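Long-range contacts in putative vitamin-B12 independent methionine synthase family protein (Listeria monocytogenes, PDB 1YPX), which probably acts as a zinc-dependent, cobalamin-independent methyltransferase of the methionine synthase family, passing a methyl group from a folate donor to homocysteine: residues D80-Y85 / V103-I109; L58-T62 / N130-K134; L325-L330 / D363-E367; S190-L194 / L213-K218; L165-Q170 / L220-A224. All coordinates share one frame; numbering follows the deposited sequence.

Contact 1: residues D80-Y85 / V103-I109; sequences DGVEGY and VKITGPI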
# COMPACT_ATOMS: atom_id res chain seq x y z
N ASP A 80 -10.50 -16.68 6.16
CA ASP A 80 -10.82 -18.03 6.63
C ASP A 80 -9.53 -18.85 6.57
O ASP A 80 -8.73 -18.71 5.65
CB ASP A 80 -11.92 -18.65 5.75
CG ASP A 80 -12.23 -20.13 6.12
OD1 ASP A 80 -11.35 -21.00 5.92
OD2 ASP A 80 -13.36 -20.42 6.59
N GLY A 81 -9.31 -19.70 7.59
CA GLY A 81 -8.13 -20.53 7.63
C GLY A 81 -6.93 -19.87 8.28
O GLY A 81 -5.86 -20.48 8.39
N VAL A 82 -7.10 -18.61 8.69
CA VAL A 82 -6.04 -17.82 9.33
C VAL A 82 -6.56 -17.23 10.63
O VAL A 82 -7.75 -16.93 10.76
CB VAL A 82 -5.59 -16.63 8.44
CG1 VAL A 82 -4.41 -15.91 9.08
CG2 VAL A 82 -5.24 -17.10 7.04
N GLU A 83 -5.66 -17.06 11.60
CA GLU A 83 -6.03 -16.50 12.90
C GLU A 83 -4.79 -16.16 13.72
O GLU A 83 -3.89 -16.98 13.87
CB GLU A 83 -6.93 -17.49 13.66
CG GLU A 83 -7.62 -16.91 14.91
CD GLU A 83 -8.38 -15.61 14.64
OE1 GLU A 83 -7.73 -14.55 14.53
OE2 GLU A 83 -9.63 -15.65 14.54
N GLY A 84 -4.75 -14.94 14.24
CA GLY A 84 -3.62 -14.50 15.04
C GLY A 84 -3.50 -15.26 16.35
O GLY A 84 -4.48 -15.86 16.81
N TYR A 85 -2.31 -15.24 16.94
CA TYR A 85 -2.05 -15.94 18.20
C TYR A 85 -0.64 -15.65 18.71
O TYR A 85 0.27 -16.46 18.52
CB TYR A 85 -2.25 -17.45 18.02
CG TYR A 85 -3.43 -18.03 18.78
CD1 TYR A 85 -4.13 -19.13 18.28
CD2 TYR A 85 -3.85 -17.47 19.99
CE1 TYR A 85 -5.22 -19.66 18.98
CE2 TYR A 85 -4.94 -18.00 20.70
CZ TYR A 85 -5.62 -19.09 20.18
OH TYR A 85 -6.69 -19.61 20.87
N VAL A 103 0.49 -14.48 12.43
CA VAL A 103 -0.73 -15.15 11.96
C VAL A 103 -0.45 -16.62 11.70
O VAL A 103 0.54 -16.98 11.07
CB VAL A 103 -1.28 -14.52 10.65
CG1 VAL A 103 -2.04 -13.23 10.95
CG2 VAL A 103 -0.15 -14.24 9.68
N LYS A 104 -1.34 -17.47 12.20
CA LYS A 104 -1.22 -18.91 12.03
C LYS A 104 -2.20 -19.36 10.94
O LYS A 104 -3.36 -18.95 10.93
CB LYS A 104 -1.57 -19.63 13.35
CG LYS A 104 -0.88 -19.06 14.61
CD LYS A 104 0.59 -19.46 14.71
CE LYS A 104 1.33 -18.63 15.76
NZ LYS A 104 1.34 -17.18 15.40
N ILE A 105 -1.73 -20.18 10.01
CA ILE A 105 -2.62 -20.69 8.97
C ILE A 105 -2.97 -22.08 9.46
O ILE A 105 -2.13 -22.98 9.40
CB ILE A 105 -1.92 -20.82 7.59
CG1 ILE A 105 -1.58 -19.44 7.03
CG2 ILE A 105 -2.81 -21.57 6.63
CD1 ILE A 105 -0.35 -18.84 7.64
N THR A 106 -4.19 -22.25 9.97
CA THR A 106 -4.63 -23.54 10.50
C THR A 106 -5.73 -24.21 9.70
O THR A 106 -6.22 -25.27 10.09
CB THR A 106 -5.16 -23.42 11.94
OG1 THR A 106 -6.33 -22.60 11.95
CG2 THR A 106 -4.11 -22.83 12.86
N GLY A 107 -6.13 -23.60 8.60
CA GLY A 107 -7.19 -24.21 7.80
C GLY A 107 -7.10 -23.70 6.39
O GLY A 107 -6.27 -22.85 6.10
N PRO A 108 -7.96 -24.19 5.49
CA PRO A 108 -7.97 -23.78 4.09
C PRO A 108 -8.26 -22.28 3.89
O PRO A 108 -9.32 -21.80 4.29
CB PRO A 108 -9.05 -24.69 3.49
CG PRO A 108 -10.00 -24.87 4.64
CD PRO A 108 -9.05 -25.13 5.77
N ILE A 109 -7.32 -21.57 3.28
CA ILE A 109 -7.42 -20.13 3.02
C ILE A 109 -8.65 -19.77 2.20
O ILE A 109 -8.93 -20.38 1.17
CB ILE A 109 -6.18 -19.60 2.23
CG1 ILE A 109 -4.86 -20.04 2.89
CG2 ILE A 109 -6.24 -18.08 2.15
CD1 ILE A 109 -4.59 -19.43 4.25
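Val82 straddles the gap between two parts of segment 103-109. Its branch CG1 lies anti to the backbone N (chi1 -175°) and slants across Val103, with CG1 3.8 Å from Val103 CB. The other branch, CG2, runs the opposite way along the strand and meets the end of Ile109, 3.7 Å from CD1. Ile105, the direct cross-strand neighbour of Val82, stands a little further off, so the apolar face is built from Val82, Val103 and Ile105, with Ile109 arriving from beyond the corner at Gly107. The other face carries Glu83 and Lys104. The lysine chain bends at its second and fourth torsions, carries CG to within 4.0 Å of Tyr85 CB, and ends with a weak hydrogen bond from NZ to Tyr85 O at 3.4 Å; a weak long ion pair with Asp148 is its second polar partner. Strands 82-84 and 103-106 form the antiparallel pair of a small three-stranded sheet that is separate from the barrel strands, and 147-149 flanks 103-106 on its far side. Glu83 and Lys104 make the hydrogen-bonded pair: Glu83 N gives to Lys104 O and Lys104 N to Glu83 O, both at 3.1 Å. At the corner, Gly81 O accepts from Thr106 N at 2.9 Å and from Gly107 N at 3.1 Å, both from one face of its carbonyl. The backbone of Gly81 (phi 87°) suits glycine, and the residue lies close against Gly107 and Pro108. Ile109 continues inward onto Phe161 and Leu165 of helix 158-178.

Contact 2: residues L58-T62 / N130-K134; sequences LKSIT and NHVAK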
# COMPACT_ATOMS: atom_id res chain seq x y z
N LEU A 58 -4.48 16.77 -2.07
CA LEU A 58 -4.46 15.36 -2.44
C LEU A 58 -5.71 14.95 -3.21
O LEU A 58 -6.80 15.47 -2.98
CB LEU A 58 -4.30 14.51 -1.18
CG LEU A 58 -2.87 14.17 -0.73
CD1 LEU A 58 -1.84 15.20 -1.20
CD2 LEU A 58 -2.87 14.04 0.78
N LYS A 59 -5.54 14.05 -4.17
CA LYS A 59 -6.67 13.59 -4.96
C LYS A 59 -7.09 12.22 -4.41
O LYS A 59 -8.28 11.91 -4.31
CB LYS A 59 -6.31 13.49 -6.44
CG LYS A 59 -7.51 13.23 -7.35
CD LYS A 59 -7.14 13.27 -8.83
CE LYS A 59 -8.39 13.32 -9.72
NZ LYS A 59 -9.10 14.64 -9.67
N SER A 60 -6.10 11.41 -4.04
CA SER A 60 -6.38 10.11 -3.47
C SER A 60 -6.51 10.31 -1.97
O SER A 60 -5.67 10.99 -1.36
CB SER A 60 -5.26 9.11 -3.79
OG SER A 60 -4.13 9.36 -2.98
N ILE A 61 -7.55 9.73 -1.38
CA ILE A 61 -7.82 9.84 0.05
C ILE A 61 -7.94 8.46 0.72
O ILE A 61 -8.56 7.54 0.16
CB ILE A 61 -9.14 10.70 0.31
CG1 ILE A 61 -8.88 12.21 0.10
CG2 ILE A 61 -9.60 10.56 1.73
CD1 ILE A 61 -8.62 12.67 -1.35
N THR A 62 -7.34 8.31 1.90
CA THR A 62 -7.38 7.05 2.65
C THR A 62 -8.05 7.22 4.01
O THR A 62 -8.56 8.29 4.32
CB THR A 62 -5.95 6.49 2.92
OG1 THR A 62 -5.23 7.39 3.76
CG2 THR A 62 -5.18 6.30 1.61
N ASN A 130 -15.62 13.76 -6.17
CA ASN A 130 -14.59 14.65 -6.70
C ASN A 130 -13.18 14.18 -6.33
O ASN A 130 -12.19 14.86 -6.61
CB ASN A 130 -14.82 16.08 -6.20
CG ASN A 130 -15.70 16.90 -7.14
OD1 ASN A 130 -15.33 17.15 -8.30
ND2 ASN A 130 -16.87 17.32 -6.65
N HIS A 131 -13.10 13.02 -5.70
CA HIS A 131 -11.82 12.46 -5.28
C HIS A 131 -11.90 10.95 -5.39
O HIS A 131 -12.98 10.40 -5.59
CB HIS A 131 -11.51 12.85 -3.84
CG HIS A 131 -11.64 14.31 -3.56
ND1 HIS A 131 -12.86 14.96 -3.52
CD2 HIS A 131 -10.70 15.26 -3.33
CE1 HIS A 131 -12.66 16.24 -3.27
NE2 HIS A 131 -11.36 16.45 -3.15
N VAL A 132 -10.76 10.27 -5.23
CA VAL A 132 -10.76 8.81 -5.31
C VAL A 132 -10.35 8.17 -3.98
O VAL A 132 -9.36 8.55 -3.37
CB VAL A 132 -9.81 8.29 -6.42
CG1 VAL A 132 -9.81 6.77 -6.43
CG2 VAL A 132 -10.25 8.81 -7.78
N ALA A 133 -11.13 7.19 -3.54
CA ALA A 133 -10.83 6.51 -2.29
C ALA A 133 -9.75 5.46 -2.52
O ALA A 133 -9.89 4.62 -3.40
CB ALA A 133 -12.10 5.84 -1.74
N LYS A 134 -8.68 5.52 -1.75
CA LYS A 134 -7.59 4.56 -1.88
C LYS A 134 -7.65 3.57 -0.71
O LYS A 134 -7.77 3.97 0.45
CB LYS A 134 -6.25 5.29 -1.90
CG LYS A 134 -5.03 4.40 -2.06
CD LYS A 134 -3.75 5.22 -2.22
CE LYS A 134 -2.51 4.34 -2.32
NZ LYS A 134 -1.27 5.14 -2.57
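Ile61 and His131 meet where the first two strands of the TIM-barrel-like sheet begin, 60-61 and 132-138, which run parallel with Ser60 beside Val132 and Ile61 beside Ala133. Three backbone hydrogen bonds hold them in the staggered pattern of parallel strands: Val132 N gives to Lys59 O at 3.1 Å, Ile61 N to Val132 O at 2.9 Å, and Lys134 N to Ile61 O at 2.8 Å. The last is almost straight, 178° at the hydrogen. Against this frame Ile61 CD1 reaches back along the strand and crosses the base of His131, 3.8 Å from its CB. The imidazole is turned so that Leu58 O lies at its edge, in the ring plane, 3.9 Å from CD2. Ile61 and Ala133 share the outward face. Helix 116-127 packs on both of them through Val127, and helix 35-56 adds Val50 and Gln53 over Ile61. Ser60 faces the other way, and its OG is held by Asp10. Lys134, extended throughout and starting with CG anti to the backbone N (chi1 -179°), sends its amine inward to His11 O, Gln185 and Tyr183, a buried amine bonded by several polar groups. That amine lies near, without touching, a trio of His237, Cys239 and Cys334 that may form a vacant metal site, consistent with the zinc binding expected of this family. Thr62, whose OG1 bonds to Gly13 O and Gly64 N, lies alongside Lys134 pointing the same way, with CG2 3.8 Å from Lys134 CB.

Contact 3: residues L325-L330 / D363-E367; sequences LSQLRL and DIWGE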
# COMPACT_ATOMS: atom_id res chain seq x y z
N LEU A 325 9.31 11.09 -17.96
CA LEU A 325 8.69 11.85 -16.88
C LEU A 325 7.17 11.69 -16.95
O LEU A 325 6.46 11.83 -15.95
CB LEU A 325 9.06 13.34 -17.02
CG LEU A 325 8.62 14.35 -15.94
CD1 LEU A 325 9.49 14.21 -14.69
CD2 LEU A 325 8.77 15.75 -16.50
N SER A 326 6.69 11.38 -18.16
CA SER A 326 5.26 11.19 -18.41
C SER A 326 4.67 10.09 -17.52
O SER A 326 3.47 10.10 -17.21
CB SER A 326 5.03 10.81 -19.88
OG SER A 326 5.76 9.64 -20.23
N GLN A 327 5.51 9.15 -17.10
CA GLN A 327 5.04 8.07 -16.27
C GLN A 327 5.71 7.98 -14.91
O GLN A 327 5.96 6.89 -14.41
CB GLN A 327 5.18 6.74 -17.01
CG GLN A 327 6.47 6.59 -17.80
CD GLN A 327 6.56 5.27 -18.53
OE1 GLN A 327 6.54 4.20 -17.92
NE2 GLN A 327 6.66 5.33 -19.86
N LEU A 328 5.99 9.12 -14.30
CA LEU A 328 6.60 9.11 -12.98
C LEU A 328 5.72 9.91 -12.03
O LEU A 328 5.02 10.85 -12.45
CB LEU A 328 8.03 9.68 -13.03
CG LEU A 328 9.11 8.89 -13.81
CD1 LEU A 328 10.46 9.61 -13.74
CD2 LEU A 328 9.24 7.49 -13.23
N ARG A 329 5.72 9.52 -10.77
CA ARG A 329 4.92 10.19 -9.74
C ARG A 329 5.78 10.48 -8.53
O ARG A 329 6.84 9.90 -8.36
CB ARG A 329 3.72 9.32 -9.34
CG ARG A 329 2.49 9.44 -10.25
CD ARG A 329 2.79 9.05 -11.67
NE ARG A 329 1.63 9.15 -12.55
CZ ARG A 329 1.71 9.43 -13.85
NH1 ARG A 329 2.88 9.65 -14.42
NH2 ARG A 329 0.61 9.48 -14.58
N LEU A 330 5.30 11.38 -7.68
CA LEU A 330 5.99 11.80 -6.49
C LEU A 330 5.14 11.49 -5.26
O LEU A 330 3.92 11.32 -5.35
CB LEU A 330 6.23 13.30 -6.58
CG LEU A 330 6.96 13.97 -5.42
CD1 LEU A 330 8.35 13.40 -5.31
CD2 LEU A 330 7.00 15.48 -5.64
N ASP A 363 4.22 22.10 -10.12
CA ASP A 363 5.16 22.81 -10.97
C ASP A 363 6.10 21.88 -11.75
O ASP A 363 6.84 22.33 -12.62
CB ASP A 363 5.96 23.85 -10.16
CG ASP A 363 6.75 23.25 -9.03
OD1 ASP A 363 7.33 22.16 -9.23
OD2 ASP A 363 6.80 23.88 -7.94
N ILE A 364 6.06 20.58 -11.45
CA ILE A 364 6.89 19.63 -12.19
C ILE A 364 6.07 18.97 -13.27
O ILE A 364 6.49 18.90 -14.43
CB ILE A 364 7.47 18.51 -11.30
CG1 ILE A 364 8.57 19.08 -10.40
CG2 ILE A 364 8.07 17.40 -12.18
CD1 ILE A 364 9.20 18.04 -9.52
N TRP A 365 4.90 18.47 -12.90
CA TRP A 365 4.03 17.81 -13.86
C TRP A 365 2.96 18.77 -14.37
O TRP A 365 2.57 19.72 -13.69
CB TRP A 365 3.44 16.55 -13.22
CG TRP A 365 4.48 15.43 -13.13
CD1 TRP A 365 4.96 14.68 -14.17
CD2 TRP A 365 5.20 15.00 -11.96
NE1 TRP A 365 5.94 13.82 -13.73
CE2 TRP A 365 6.11 13.99 -12.38
CE3 TRP A 365 5.17 15.37 -10.61
CZ2 TRP A 365 6.97 13.35 -11.49
CZ3 TRP A 365 6.04 14.73 -9.73
CH2 TRP A 365 6.93 13.72 -10.18
N GLY A 366 2.50 18.53 -15.59
CA GLY A 366 1.50 19.40 -16.18
C GLY A 366 2.07 20.27 -17.29
O GLY A 366 2.33 21.46 -17.10
N GLU A 367 2.27 19.65 -18.45
CA GLU A 367 2.81 20.34 -19.61
C GLU A 367 1.74 20.35 -20.70
O GLU A 367 0.70 19.69 -20.49
CB GLU A 367 4.08 19.63 -20.10
CG GLU A 367 5.18 19.53 -19.03
CD GLU A 367 5.53 20.89 -18.43
OE1 GLU A 367 5.94 21.79 -19.20
OE2 GLU A 367 5.37 21.05 -17.20
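With chi1 at -75° and chi2 at -73°, Trp365 turns its indole back from the end of helix 347-364 and lays it against the chain at Leu325 to Leu330. Leu325 answers with CG anti to its own nitrogen (chi1 -175°), which places CG 3.5 Å from Trp365 NE1 and carries CD1 toward Ile364 CG2. The indole N-H points to Leu325 O, 3.0 Å from NE1 and close to the ring plane. This carbonyl also accepts Leu328 N, and the two donors come from opposite faces of its plane. Ile364 CG2 sits over the centre of one face of the indole, while Leu328 O lies above the other face near its rim, 3.3 Å from Trp365 CZ2. At the far end of the ring, Leu330 CB touches Trp365 CZ3 at 3.5 Å. The sole polar atom of the buried indole is thus satisfied by backbone. Tyr8 stacks on Trp365 from outside the two segments. Strand 328-332, the last of the parallel barrel strands, is thereby fastened to the C-terminal end of helix 347-364, with strand 293-299 beside it and helix 310-322 packing on Leu325, Leu328 and Ile364.

Contact 4: residues S190-L194 / L213-K218; sequences SWSYL and LQETYK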
# COMPACT_ATOMS: atom_id res chain seq x y z
N SER A 190 8.12 -7.56 2.11
CA SER A 190 8.89 -8.80 2.03
C SER A 190 10.08 -8.75 1.08
O SER A 190 11.10 -9.38 1.33
CB SER A 190 7.98 -9.99 1.66
OG SER A 190 7.56 -9.96 0.31
N TRP A 191 9.94 -8.01 -0.02
CA TRP A 191 11.02 -7.91 -0.99
C TRP A 191 12.26 -7.23 -0.42
O TRP A 191 13.37 -7.55 -0.81
CB TRP A 191 10.55 -7.17 -2.23
CG TRP A 191 9.29 -7.73 -2.84
CD1 TRP A 191 8.02 -7.51 -2.42
CD2 TRP A 191 9.21 -8.63 -3.96
NE1 TRP A 191 7.14 -8.21 -3.21
CE2 TRP A 191 7.84 -8.90 -4.16
CE3 TRP A 191 10.15 -9.22 -4.80
CZ2 TRP A 191 7.39 -9.74 -5.19
CZ3 TRP A 191 9.71 -10.05 -5.81
CH2 TRP A 191 8.33 -10.30 -6.00
N SER A 192 12.06 -6.29 0.50
CA SER A 192 13.20 -5.58 1.09
C SER A 192 14.15 -6.55 1.78
O SER A 192 15.36 -6.37 1.76
CB SER A 192 12.72 -4.52 2.09
OG SER A 192 12.15 -5.09 3.26
N TYR A 193 13.59 -7.60 2.39
CA TYR A 193 14.40 -8.58 3.09
C TYR A 193 15.47 -9.21 2.21
O TYR A 193 16.64 -9.28 2.60
CB TYR A 193 13.52 -9.68 3.68
CG TYR A 193 12.72 -9.22 4.87
CD1 TYR A 193 11.53 -8.51 4.71
CD2 TYR A 193 13.16 -9.50 6.17
CE1 TYR A 193 10.80 -8.09 5.82
CE2 TYR A 193 12.43 -9.08 7.28
CZ TYR A 193 11.25 -8.38 7.10
OH TYR A 193 10.52 -7.99 8.19
N LEU A 194 15.08 -9.68 1.03
CA LEU A 194 16.04 -10.29 0.11
C LEU A 194 16.72 -9.23 -0.77
O LEU A 194 16.86 -9.41 -1.98
CB LEU A 194 15.35 -11.33 -0.78
CG LEU A 194 14.12 -10.95 -1.61
CD1 LEU A 194 13.87 -12.02 -2.66
CD2 LEU A 194 12.91 -10.79 -0.71
N LEU A 213 12.15 -17.03 -3.88
CA LEU A 213 10.99 -16.33 -3.36
C LEU A 213 10.43 -15.36 -4.39
O LEU A 213 9.21 -15.28 -4.57
CB LEU A 213 11.36 -15.57 -2.08
CG LEU A 213 11.54 -16.44 -0.84
CD1 LEU A 213 11.91 -15.56 0.34
CD2 LEU A 213 10.26 -17.20 -0.55
N GLN A 214 11.31 -14.63 -5.06
CA GLN A 214 10.90 -13.66 -6.08
C GLN A 214 10.01 -14.32 -7.13
O GLN A 214 9.19 -13.66 -7.78
CB GLN A 214 12.12 -13.02 -6.75
CG GLN A 214 12.93 -12.12 -5.83
CD GLN A 214 14.01 -11.33 -6.56
OE1 GLN A 214 13.72 -10.54 -7.47
NE2 GLN A 214 15.26 -11.53 -6.16
N GLU A 215 10.17 -15.63 -7.28
CA GLU A 215 9.40 -16.41 -8.24
C GLU A 215 8.05 -16.77 -7.62
O GLU A 215 6.99 -16.42 -8.15
CB GLU A 215 10.17 -17.68 -8.61
CG GLU A 215 9.76 -18.31 -9.94
CD GLU A 215 10.09 -17.42 -11.14
OE1 GLU A 215 9.92 -17.89 -12.28
OE2 GLU A 215 10.50 -16.26 -10.93
N THR A 216 8.08 -17.46 -6.48
CA THR A 216 6.84 -17.84 -5.80
C THR A 216 5.96 -16.58 -5.65
O THR A 216 4.76 -16.62 -5.93
CB THR A 216 7.13 -18.48 -4.41
OG1 THR A 216 7.71 -17.52 -3.53
CG2 THR A 216 8.08 -19.66 -4.55
N TYR A 217 6.58 -15.47 -5.24
CA TYR A 217 5.89 -14.19 -5.05
C TYR A 217 5.38 -13.57 -6.35
O TYR A 217 4.21 -13.21 -6.44
CB TYR A 217 6.82 -13.20 -4.35
CG TYR A 217 7.14 -13.55 -2.91
CD1 TYR A 217 7.96 -12.73 -2.14
CD2 TYR A 217 6.60 -14.70 -2.31
CE1 TYR A 217 8.24 -13.04 -0.81
CE2 TYR A 217 6.87 -15.01 -0.98
CZ TYR A 217 7.69 -14.17 -0.23
OH TYR A 217 7.93 -14.46 1.09
N LYS A 218 6.25 -13.43 -7.34
CA LYS A 218 5.83 -12.85 -8.62
C LYS A 218 4.62 -13.60 -9.18
O LYS A 218 3.68 -12.98 -9.68
CB LYS A 218 6.97 -12.90 -9.64
CG LYS A 218 6.52 -12.53 -11.06
CD LYS A 218 7.26 -13.36 -12.10
CE LYS A 218 6.93 -14.86 -11.98
NZ LYS A 218 7.83 -15.74 -12.79
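Leu213 O is gripped by two donors of its own helix, Tyr217 N at 2.7 Å and Thr216 OG1 at 2.9 Å, while the side chain of Leu213 turns toward Leu194 across the contact. Between the segments the meeting is one of rings and hydrocarbon. Tyr217 presents its edge to a face of Trp191 in a T-shaped pair, ring centroids 5.7 Å apart and planes at 73°. Tyr217 CB lies off the CZ2-CH2 rim of the indole, 3.6 Å from Trp191 CZ2. Farther along the indole, Gln214 leans on Trp191 CZ3 with its CG at 3.8 Å, its amide plane turned nearly at right angles to the ring. The same Gln214 CG is met from a direction roughly at right angles by Leu194 CD1 at 3.3 Å. Leu194 CG stands between its backbone N and carbonyl carbon (chi1 55°), which aims the branch at Gln214. Ser190 OG lies 3.3 Å from Tyr217 CE1, but its hydrogen bond goes to Asp188, and Trp191 NE1 is weakly bonded to the same aspartate. Tyr217 also meets His144 edge-to-face, and Trp191 rests on Met236 and Ile238 of strand 233-238. The short, weakly bonded helix 190-193 leaves the C-terminal end of strand 183-188, so the contact belongs to a strand-to-helix connection at the end of a TIM-like barrel where enzymes of this fold carry their active sites.

Contact 5: residues L165-Q170 / L220-A224; sequences LATAYQ and LINEA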
# COMPACT_ATOMS: atom_id res chain seq x y z
N LEU A 165 -4.58 -19.11 -1.59
CA LEU A 165 -4.28 -17.75 -1.16
C LEU A 165 -4.56 -16.75 -2.29
O LEU A 165 -5.09 -15.67 -2.05
CB LEU A 165 -2.82 -17.67 -0.67
CG LEU A 165 -2.25 -16.33 -0.17
CD1 LEU A 165 -3.05 -15.85 1.02
CD2 LEU A 165 -0.77 -16.48 0.21
N ALA A 166 -4.22 -17.12 -3.52
CA ALA A 166 -4.46 -16.26 -4.69
C ALA A 166 -5.97 -16.09 -4.97
O ALA A 166 -6.42 -14.99 -5.32
CB ALA A 166 -3.73 -16.84 -5.92
N THR A 167 -6.74 -17.18 -4.84
CA THR A 167 -8.18 -17.11 -5.06
C THR A 167 -8.77 -16.31 -3.92
O THR A 167 -9.70 -15.53 -4.11
CB THR A 167 -8.86 -18.52 -5.04
OG1 THR A 167 -8.46 -19.26 -6.19
CG2 THR A 167 -10.38 -18.39 -5.05
N ALA A 168 -8.23 -16.49 -2.72
CA ALA A 168 -8.72 -15.72 -1.58
C ALA A 168 -8.56 -14.24 -1.94
O ALA A 168 -9.41 -13.42 -1.59
CB ALA A 168 -7.93 -16.04 -0.32
N TYR A 169 -7.48 -13.92 -2.65
CA TYR A 169 -7.24 -12.55 -3.07
C TYR A 169 -8.08 -12.13 -4.28
O TYR A 169 -8.54 -10.99 -4.34
CB TYR A 169 -5.74 -12.30 -3.32
CG TYR A 169 -5.02 -11.68 -2.12
CD1 TYR A 169 -4.79 -10.31 -2.05
CD2 TYR A 169 -4.61 -12.48 -1.04
CE1 TYR A 169 -4.16 -9.73 -0.94
CE2 TYR A 169 -3.97 -11.91 0.08
CZ TYR A 169 -3.75 -10.54 0.12
OH TYR A 169 -3.14 -9.97 1.21
N GLN A 170 -8.29 -13.03 -5.24
CA GLN A 170 -9.11 -12.66 -6.39
C GLN A 170 -10.47 -12.28 -5.83
O GLN A 170 -11.02 -11.22 -6.15
CB GLN A 170 -9.24 -13.83 -7.37
CG GLN A 170 -7.96 -14.16 -8.13
CD GLN A 170 -7.94 -15.59 -8.65
OE1 GLN A 170 -6.98 -16.04 -9.29
NE2 GLN A 170 -9.01 -16.34 -8.36
N LEU A 220 2.62 -15.48 -7.37
CA LEU A 220 1.55 -15.36 -6.38
C LEU A 220 0.77 -14.06 -6.60
O LEU A 220 -0.47 -14.06 -6.61
CB LEU A 220 2.15 -15.36 -4.97
CG LEU A 220 1.17 -15.05 -3.83
CD1 LEU A 220 -0.01 -16.02 -3.87
CD2 LEU A 220 1.91 -15.15 -2.50
N ILE A 221 1.52 -12.97 -6.78
CA ILE A 221 0.95 -11.65 -7.00
C ILE A 221 0.17 -11.59 -8.30
O ILE A 221 -1.00 -11.21 -8.31
CB ILE A 221 2.03 -10.56 -7.10
CG1 ILE A 221 2.99 -10.63 -5.90
CG2 ILE A 221 1.36 -9.21 -7.25
CD1 ILE A 221 2.32 -10.72 -4.57
N ASN A 222 0.82 -11.95 -9.40
CA ASN A 222 0.13 -11.88 -10.69
C ASN A 222 -1.15 -12.71 -10.65
O ASN A 222 -2.19 -12.29 -11.17
CB ASN A 222 1.04 -12.35 -11.84
CG ASN A 222 2.15 -11.35 -12.16
OD1 ASN A 222 1.93 -10.13 -12.18
ND2 ASN A 222 3.35 -11.86 -12.42
N GLU A 223 -1.08 -13.88 -10.03
CA GLU A 223 -2.26 -14.73 -9.94
C GLU A 223 -3.35 -14.08 -9.08
O GLU A 223 -4.53 -14.10 -9.44
CB GLU A 223 -1.91 -16.10 -9.35
CG GLU A 223 -3.07 -17.07 -9.38
CD GLU A 223 -2.78 -18.36 -8.67
OE1 GLU A 223 -3.73 -19.19 -8.59
OE2 GLU A 223 -1.63 -18.56 -8.18
N ALA A 224 -2.93 -13.52 -7.95
CA ALA A 224 -3.85 -12.85 -7.03
C ALA A 224 -4.61 -11.71 -7.70
O ALA A 224 -5.77 -11.46 -7.37
CB ALA A 224 -3.07 -12.31 -5.83
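Apolar contacts dominate where Ala166 and Ala224 bring helices 158-178 and 213-224 together. Their CA atoms are 4.2 Å apart, close for two helices and allowed by the small side chains. The methyl of Ala224 rests on Tyr169 CB at 3.7 Å, while the tyrosine ring runs on past it, so that its OH reaches Pro138 O. Further along the seam, Leu165 and Leu220 meet obliquely through their CD2 methyls, 4.0 Å apart, both leucines having CG anti to the backbone N (chi1 179° and 172°). Leu220 CD1 turns back to Ala166 CB at 4.3 Å. These are neighbouring outer helices of a TIM-like barrel. Strand 183-188 follows the first and precedes the second, and the short axes of the two segments run 38° apart at 8.5 Å. A second kind of contact sets polar side chains over hydrocarbon. Glu223 is stretched out along the side of the partner helix, its CG 3.5 Å from Ala166 CB and its carboxylate lying beside the same methyl. Gln170 extends past the last turn of helix 213-224, where its CG stands 3.6 Å from Ala224 O and its chain crosses that of Glu223. Within the helices the backbone bonds are regular, among them Gln170 N to Ala166 O and Ala224 N to Leu220 O. Leu143 of helix 141-146 packs on Leu165, and Ala141 on Leu220.

How the contacts relate
Contacts 2 and 3 both reach the parallel barrel sheet, at its first and last strands, and lie about 18 Å apart, centre to centre. Contact 2 is backbone bonding between strands, whereas contact 3 docks one indole from a helix end. Contacts 4 and 5 share helix 213-224: its beginning packs on an indole and a leucine just beyond a strand end, its last turns pack against a neighbouring helix with small and branched residues. Contact 1 is more peripheral, a small sheet outside the barrel with several exposed residues, yet it joins contact 5 directly, Ile109 CG2 touching Ala168 CB. Contacts 2, 3 and 5 are mostly buried; contacts 1 and 4 only partly so.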